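Local coordinates for hydrogenase expression/formation protein HypE (Desulfovibrio vulgaris subsp. vulgaris, PDB 2Z1U), which binds ATP and magnesium and probably serves, as other HypE proteins do, in the maturation of [NiFe] hydrogenases, at residues A[8-13]-A[132-137]; A[212-217]-A[277-282]. One frame throughout, in Å; residues are numbered along the deposited sequence.

Contact 1. Residues A[8-13]-A[132-137]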
loop_
_atom_site.group_PDB
_atom_site.type_symbol
_atom_site.label_atom_id
_atom_site.label_comp_id
_atom_site.label_asym_id
_atom_site.label_seq_id
_atom_site.Cartn_x
_atom_site.Cartn_y
_atom_site.Cartn_z
ATOM N N LEU A 8 -3.908 12.015 -19.398
ATOM C CA LEU A 8 -3.998 10.675 -18.794
ATOM C C LEU A 8 -5.340 10.008 -19.129
ATOM O O LEU A 8 -6.348 10.198 -18.438
ATOM C CB LEU A 8 -3.727 10.680 -17.282
ATOM C CG LEU A 8 -3.665 9.281 -16.651
ATOM C CD1 LEU A 8 -2.281 8.624 -16.746
ATOM C CD2 LEU A 8 -4.121 9.332 -15.215
ATOM N N LEU A 9 -5.338 9.233 -20.208
ATOM C CA LEU A 9 -6.546 8.568 -20.679
ATOM C C LEU A 9 -6.883 7.402 -19.771
ATOM O O LEU A 9 -5.995 6.836 -19.124
ATOM C CB LEU A 9 -6.374 8.061 -22.117
ATOM C CG LEU A 9 -6.188 9.013 -23.316
ATOM C CD1 LEU A 9 -6.937 10.331 -23.135
ATOM C CD2 LEU A 9 -4.716 9.281 -23.567
ATOM N N LEU A 10 -8.165 7.047 -19.724
ATOM C CA LEU A 10 -8.600 5.824 -19.052
ATOM C C LEU A 10 -7.776 4.616 -19.481
ATOM O O LEU A 10 -7.476 3.758 -18.664
ATOM C CB LEU A 10 -10.086 5.558 -19.289
ATOM C CG LEU A 10 -11.075 6.072 -18.237
ATOM C CD1 LEU A 10 -12.478 5.560 -18.556
ATOM C CD2 LEU A 10 -10.661 5.670 -16.802
ATOM N N ASP A 11 -7.399 4.575 -20.764
ATOM C CA ASP A 11 -6.571 3.501 -21.341
ATOM C C ASP A 11 -5.377 3.087 -20.488
ATOM O O ASP A 11 -4.980 1.920 -20.510
ATOM C CB ASP A 11 -6.025 3.913 -22.715
ATOM C CG ASP A 11 -7.086 4.503 -23.626
ATOM O OD1 ASP A 11 -7.045 4.184 -24.832
ATOM O OD2 ASP A 11 -7.938 5.298 -23.155
ATOM N N TYR A 12 -4.792 4.044 -19.763
ATOM C CA TYR A 12 -3.611 3.785 -18.936
ATOM C C TYR A 12 -3.918 2.952 -17.696
ATOM O O TYR A 12 -2.994 2.484 -17.024
ATOM C CB TYR A 12 -2.902 5.090 -18.551
ATOM C CG TYR A 12 -2.148 5.732 -19.704
ATOM C CD1 TYR A 12 -2.492 7.003 -20.167
ATOM C CD2 TYR A 12 -1.091 5.066 -20.332
ATOM C CE1 TYR A 12 -1.805 7.602 -21.231
ATOM C CE2 TYR A 12 -0.398 5.659 -21.409
ATOM C CZ TYR A 12 -0.761 6.922 -21.839
ATOM O OH TYR A 12 -0.082 7.500 -22.894
ATOM N N GLY A 13 -5.204 2.759 -17.403
ATOM C CA GLY A 13 -5.627 1.928 -16.273
ATOM C C GLY A 13 -6.298 0.613 -16.638
ATOM O O GLY A 13 -6.766 -0.123 -15.751
ATOM N N VAL A 132 -6.255 3.830 -12.800
ATOM C CA VAL A 132 -6.806 5.077 -13.327
ATOM C C VAL A 132 -8.326 4.982 -13.259
ATOM O O VAL A 132 -8.922 4.083 -13.850
ATOM C CB VAL A 132 -6.352 5.354 -14.789
ATOM C CG1 VAL A 132 -6.880 6.714 -15.273
ATOM C CG2 VAL A 132 -4.823 5.313 -14.908
ATOM N N VAL A 133 -8.952 5.899 -12.531
ATOM C CA VAL A 133 -10.418 5.900 -12.387
ATOM C C VAL A 133 -11.063 7.005 -13.258
ATOM O O VAL A 133 -10.401 7.998 -13.570
ATOM C CB VAL A 133 -10.836 6.030 -10.884
ATOM C CG1 VAL A 133 -10.424 4.792 -10.113
ATOM C CG2 VAL A 133 -10.226 7.291 -10.260
ATOM N N PRO A 134 -12.341 6.824 -13.678
ATOM C CA PRO A 134 -13.028 7.842 -14.505
ATOM C C PRO A 134 -13.059 9.242 -13.883
ATOM O O PRO A 134 -12.932 9.368 -12.668
ATOM C CB PRO A 134 -14.451 7.287 -14.633
ATOM C CG PRO A 134 -14.290 5.793 -14.478
ATOM C CD PRO A 134 -13.201 5.639 -13.449
ATOM N N ARG A 135 -13.223 10.276 -14.716
ATOM C CA ARG A 135 -13.280 11.668 -14.245
ATOM C C ARG A 135 -14.260 11.806 -13.080
ATOM O O ARG A 135 -15.399 11.332 -13.158
ATOM C CB ARG A 135 -13.681 12.636 -15.374
ATOM C CG ARG A 135 -12.543 13.073 -16.314
ATOM C CD ARG A 135 -12.936 14.277 -17.211
ATOM N NE ARG A 135 -14.080 13.980 -18.076
ATOM C CZ ARG A 135 -14.851 14.895 -18.674
ATOM N NH1 ARG A 135 -14.625 16.199 -18.523
ATOM N NH2 ARG A 135 -15.863 14.502 -19.444
ATOM N N GLY A 136 -13.809 12.436 -12.000
ATOM C CA GLY A 136 -14.663 12.668 -10.838
ATOM C C GLY A 136 -14.623 11.591 -9.763
ATOM O O GLY A 136 -15.040 11.841 -8.624
ATOM N N ALA A 137 -14.112 10.406 -10.103
ATOM C CA ALA A 137 -14.049 9.296 -9.149
ATOM C C ALA A 137 -12.984 9.503 -8.068
ATOM O O ALA A 137 -13.059 8.898 -6.988
ATOM C CB ALA A 137 -13.854 7.977 -9.869
HETATM O O HOH W 1 -7.376 1.186 -13.469
#
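V132 is the bump of this contact: its side chain fits a hollow lined by the tips of L8 and L10 and by the Y12-G13 backbone. CG1, anti to the backbone N (chi1 -176°), meets the tip of L8 end-on, with V132 CG1 3.8 Å from L8 CD2, and also faces L9 O and the end of L10. CG2 sits against the last peptide of the 3-10 turn 10-13, V132 CG2 to G13 N being 3.6 Å, and reaches the CB of Y12; L8 CD2 lies near both methyls. G13, with no side chain, brings its CA to 3.8 Å from V132 CB. The turn keeps its curve through its own backbone bonds, Y12 N to L9 O and G13 N to L10 O. L10 in turn reaches across from the 3-10 turn with its CD2, which lies 3.7 Å from P134 N, where strand 124-133 ends, and touches the P134 ring at CD. This is an outer strand of the sheet in the AIR synthase-like N-terminal domain, and V132 follows directly on the ATP-binding T130 and K131. Beyond the proline the chain folds back in a type II turn from P134 to A137, and R341 of the second subunit packs on V133 and P134. No direct hydrogen bond joins the two segments. Instead one water bridges them, donating to G13 O at 2.7 Å and accepting from V132 N at 2.9 Å. The contact is therefore apolar in its middle and polar at the G13 end, where the water and R223 NH2 of the second subunit, an ATP-binding residue, share one carbonyl oxygen.

Contact 2. Residues A[212-217]-A[277-282]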
loop_
_atom_site.group_PDB
_atom_site.type_symbol
_atom_site.label_atom_id
_atom_site.label_comp_id
_atom_site.label_asym_id
_atom_site.label_seq_id
_atom_site.Cartn_x
_atom_site.Cartn_y
_atom_site.Cartn_z
ATOM N N VAL A 212 23.949 6.141 19.884
ATOM C CA VAL A 212 23.498 6.677 21.174
ATOM C C VAL A 212 22.948 5.525 22.026
ATOM O O VAL A 212 23.394 5.325 23.168
ATOM C CB VAL A 212 22.477 7.832 20.996
ATOM C CG1 VAL A 212 21.948 8.317 22.348
ATOM C CG2 VAL A 212 23.121 8.977 20.215
ATOM N N GLY A 213 22.013 4.769 21.446
ATOM C CA GLY A 213 21.449 3.562 22.062
ATOM C C GLY A 213 20.415 3.792 23.158
ATOM O O GLY A 213 20.263 4.910 23.661
ATOM N N ASP A 214 19.704 2.719 23.514
ATOM C CA ASP A 214 18.665 2.731 24.555
ATOM C C ASP A 214 17.539 3.716 24.234
ATOM O O ASP A 214 16.993 4.375 25.113
ATOM C CB ASP A 214 19.271 2.976 25.958
ATOM C CG ASP A 214 18.431 2.362 27.091
ATOM O OD1 ASP A 214 17.481 1.590 26.811
ATOM O OD2 ASP A 214 18.723 2.654 28.270
ATOM N N ILE A 215 17.181 3.800 22.954
ATOM C CA ILE A 215 16.060 4.634 22.530
ATOM C C ILE A 215 14.750 3.950 22.927
ATOM O O ILE A 215 14.488 2.807 22.514
ATOM C CB ILE A 215 16.075 4.894 20.989
ATOM C CG1 ILE A 215 17.440 5.438 20.521
ATOM C CG2 ILE A 215 14.922 5.825 20.595
ATOM C CD1 ILE A 215 17.924 6.739 21.223
ATOM N N HIS A 216 13.933 4.638 23.724
ATOM C CA HIS A 216 12.654 4.066 24.143
ATOM C C HIS A 216 11.534 4.244 23.126
ATOM O O HIS A 216 10.857 3.277 22.804
ATOM C CB HIS A 216 12.219 4.592 25.514
ATOM C CG HIS A 216 13.073 4.111 26.644
ATOM N ND1 HIS A 216 12.948 4.605 27.925
ATOM C CD2 HIS A 216 14.060 3.185 26.692
ATOM C CE1 HIS A 216 13.823 4.004 28.713
ATOM N NE2 HIS A 216 14.508 3.138 27.990
ATOM N N VAL A 217 11.323 5.482 22.660
ATOM C CA VAL A 217 10.236 5.805 21.715
ATOM C C VAL A 217 10.683 6.742 20.596
ATOM O O VAL A 217 11.397 7.719 20.830
ATOM C CB VAL A 217 8.996 6.471 22.390
ATOM C CG1 VAL A 217 7.748 6.335 21.482
ATOM C CG2 VAL A 217 8.718 5.875 23.760
ATOM N N ILE A 277 12.187 9.746 22.675
ATOM C CA ILE A 277 12.097 9.575 24.131
ATOM C C ILE A 277 13.083 8.481 24.545
ATOM O O ILE A 277 13.133 7.419 23.916
ATOM C CB ILE A 277 10.630 9.280 24.572
ATOM C CG1 ILE A 277 9.742 10.477 24.212
ATOM C CG2 ILE A 277 10.538 9.021 26.088
ATOM C CD1 ILE A 277 8.238 10.241 24.298
ATOM N N LEU A 278 13.876 8.773 25.580
ATOM C CA LEU A 278 14.997 7.943 26.026
ATOM C C LEU A 278 15.465 8.351 27.445
ATOM O O LEU A 278 15.236 9.489 27.866
ATOM C CB LEU A 278 16.161 8.059 25.023
ATOM C CG LEU A 278 17.191 9.206 25.102
ATOM C CD1 LEU A 278 18.251 8.943 24.069
ATOM C CD2 LEU A 278 16.577 10.591 24.898
ATOM N N PRO A 279 16.155 7.444 28.174
ATOM C CA PRO A 279 16.653 7.797 29.511
ATOM C C PRO A 279 17.476 9.084 29.541
ATOM O O PRO A 279 18.158 9.428 28.568
ATOM C CB PRO A 279 17.556 6.617 29.878
ATOM C CG PRO A 279 17.014 5.483 29.108
ATOM C CD PRO A 279 16.517 6.062 27.812
ATOM N N GLU A 280 17.423 9.764 30.683
ATOM C CA GLU A 280 18.086 11.045 30.885
ATOM C C GLU A 280 19.576 11.053 30.528
ATOM O O GLU A 280 20.051 12.018 29.929
ATOM C CB GLU A 280 17.851 11.531 32.329
ATOM C CG GLU A 280 18.426 12.905 32.682
ATOM C CD GLU A 280 18.107 13.991 31.662
ATOM O OE1 GLU A 280 19.040 14.752 31.295
ATOM O OE2 GLU A 280 16.939 14.087 31.231
ATOM N N GLU A 281 20.308 9.988 30.859
ATOM C CA GLU A 281 21.774 10.011 30.686
ATOM C C GLU A 281 22.241 9.899 29.226
ATOM O O GLU A 281 23.411 10.141 28.914
ATOM C CB GLU A 281 22.492 9.005 31.614
ATOM C CG GLU A 281 22.667 7.582 31.067
ATOM C CD GLU A 281 21.478 6.678 31.348
ATOM O OE1 GLU A 281 20.453 7.159 31.896
ATOM O OE2 GLU A 281 21.573 5.476 31.021
ATOM N N ARG A 282 21.309 9.552 28.338
ATOM C CA ARG A 282 21.564 9.518 26.905
ATOM C C ARG A 282 21.000 10.734 26.171
ATOM O O ARG A 282 21.233 10.890 24.969
ATOM C CB ARG A 282 20.982 8.243 26.296
ATOM C CG ARG A 282 21.977 7.108 26.129
ATOM C CD ARG A 282 21.860 6.061 27.224
ATOM N NE ARG A 282 21.856 4.717 26.652
ATOM C CZ ARG A 282 22.938 3.968 26.459
ATOM N NH1 ARG A 282 24.140 4.418 26.799
ATOM N NH2 ARG A 282 22.814 2.763 25.922
#
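The imidazole of H216 carries P279 on one face: the proline CD stands 3.6 Å from the ring centroid, 17° off the normal, in a CH-pi contact, with CG just beyond the rim, near CE1 and NE2. The ring's ND1 is hydrogen-bonded to D166 OD2, which should limit its rotation. The second flat group, the guanidinium of R282, has V212 O over the centre of one face, while D214 CB lies at its edge in the plane, 3.2 Å from R282 NE. Bends at chi2 and chi3 carry the guanidinium across the V212-D214 backbone. D214 OD2 lies well out of the guanidinium plane, 4.1 Å from R282 NE, and no N-H points at it, so any attraction is probably of charge alone. Farther in, I215 CD1 meets L278 CD1 at 3.6 Å. V217 and I277 form an antiparallel hydrogen-bonded pair, V217 N to I277 O and I277 N to V217 O both being 2.9 Å. H216 N adds a weak bond to I277 O, making H216 and V217 a classic beta bulge opposite I277. In this AIR synthase-like C-terminal domain the bulge starts strand 217-219, an outermost strand of the sheet within this chain, alongside 275-278, whose other neighbour is 167-170. I233 of helix 225-237 packs on V217 and I277, whereas A286 of helix 280-291 touches V212 and L278, joining the end of helix 202-212 to the sheet.

From the N terminus, the chain passes through 8-13 before entering helix 17-31, and contact 1 closes a long loop when strand 124-133 ends beside that first turn. The 118 residues between include helices 17-31, 34-37, 70-83 and 104-121, strands 50-58 and 87-99 and most of 124-133. In the C-terminal half, contact 2 closes a shorter loop of 59 residues. The two loops follow in series, neither nesting nor crossing, their centres about 49 Å apart on opposite sides of the chain's centre. Contact 1 ties the N-terminal 3-10 turn to an outer strand of the first sheet; contact 2 ties the end of helix 202-212 and the start of strand 217-219 to strand 275-278 and helix 280-291.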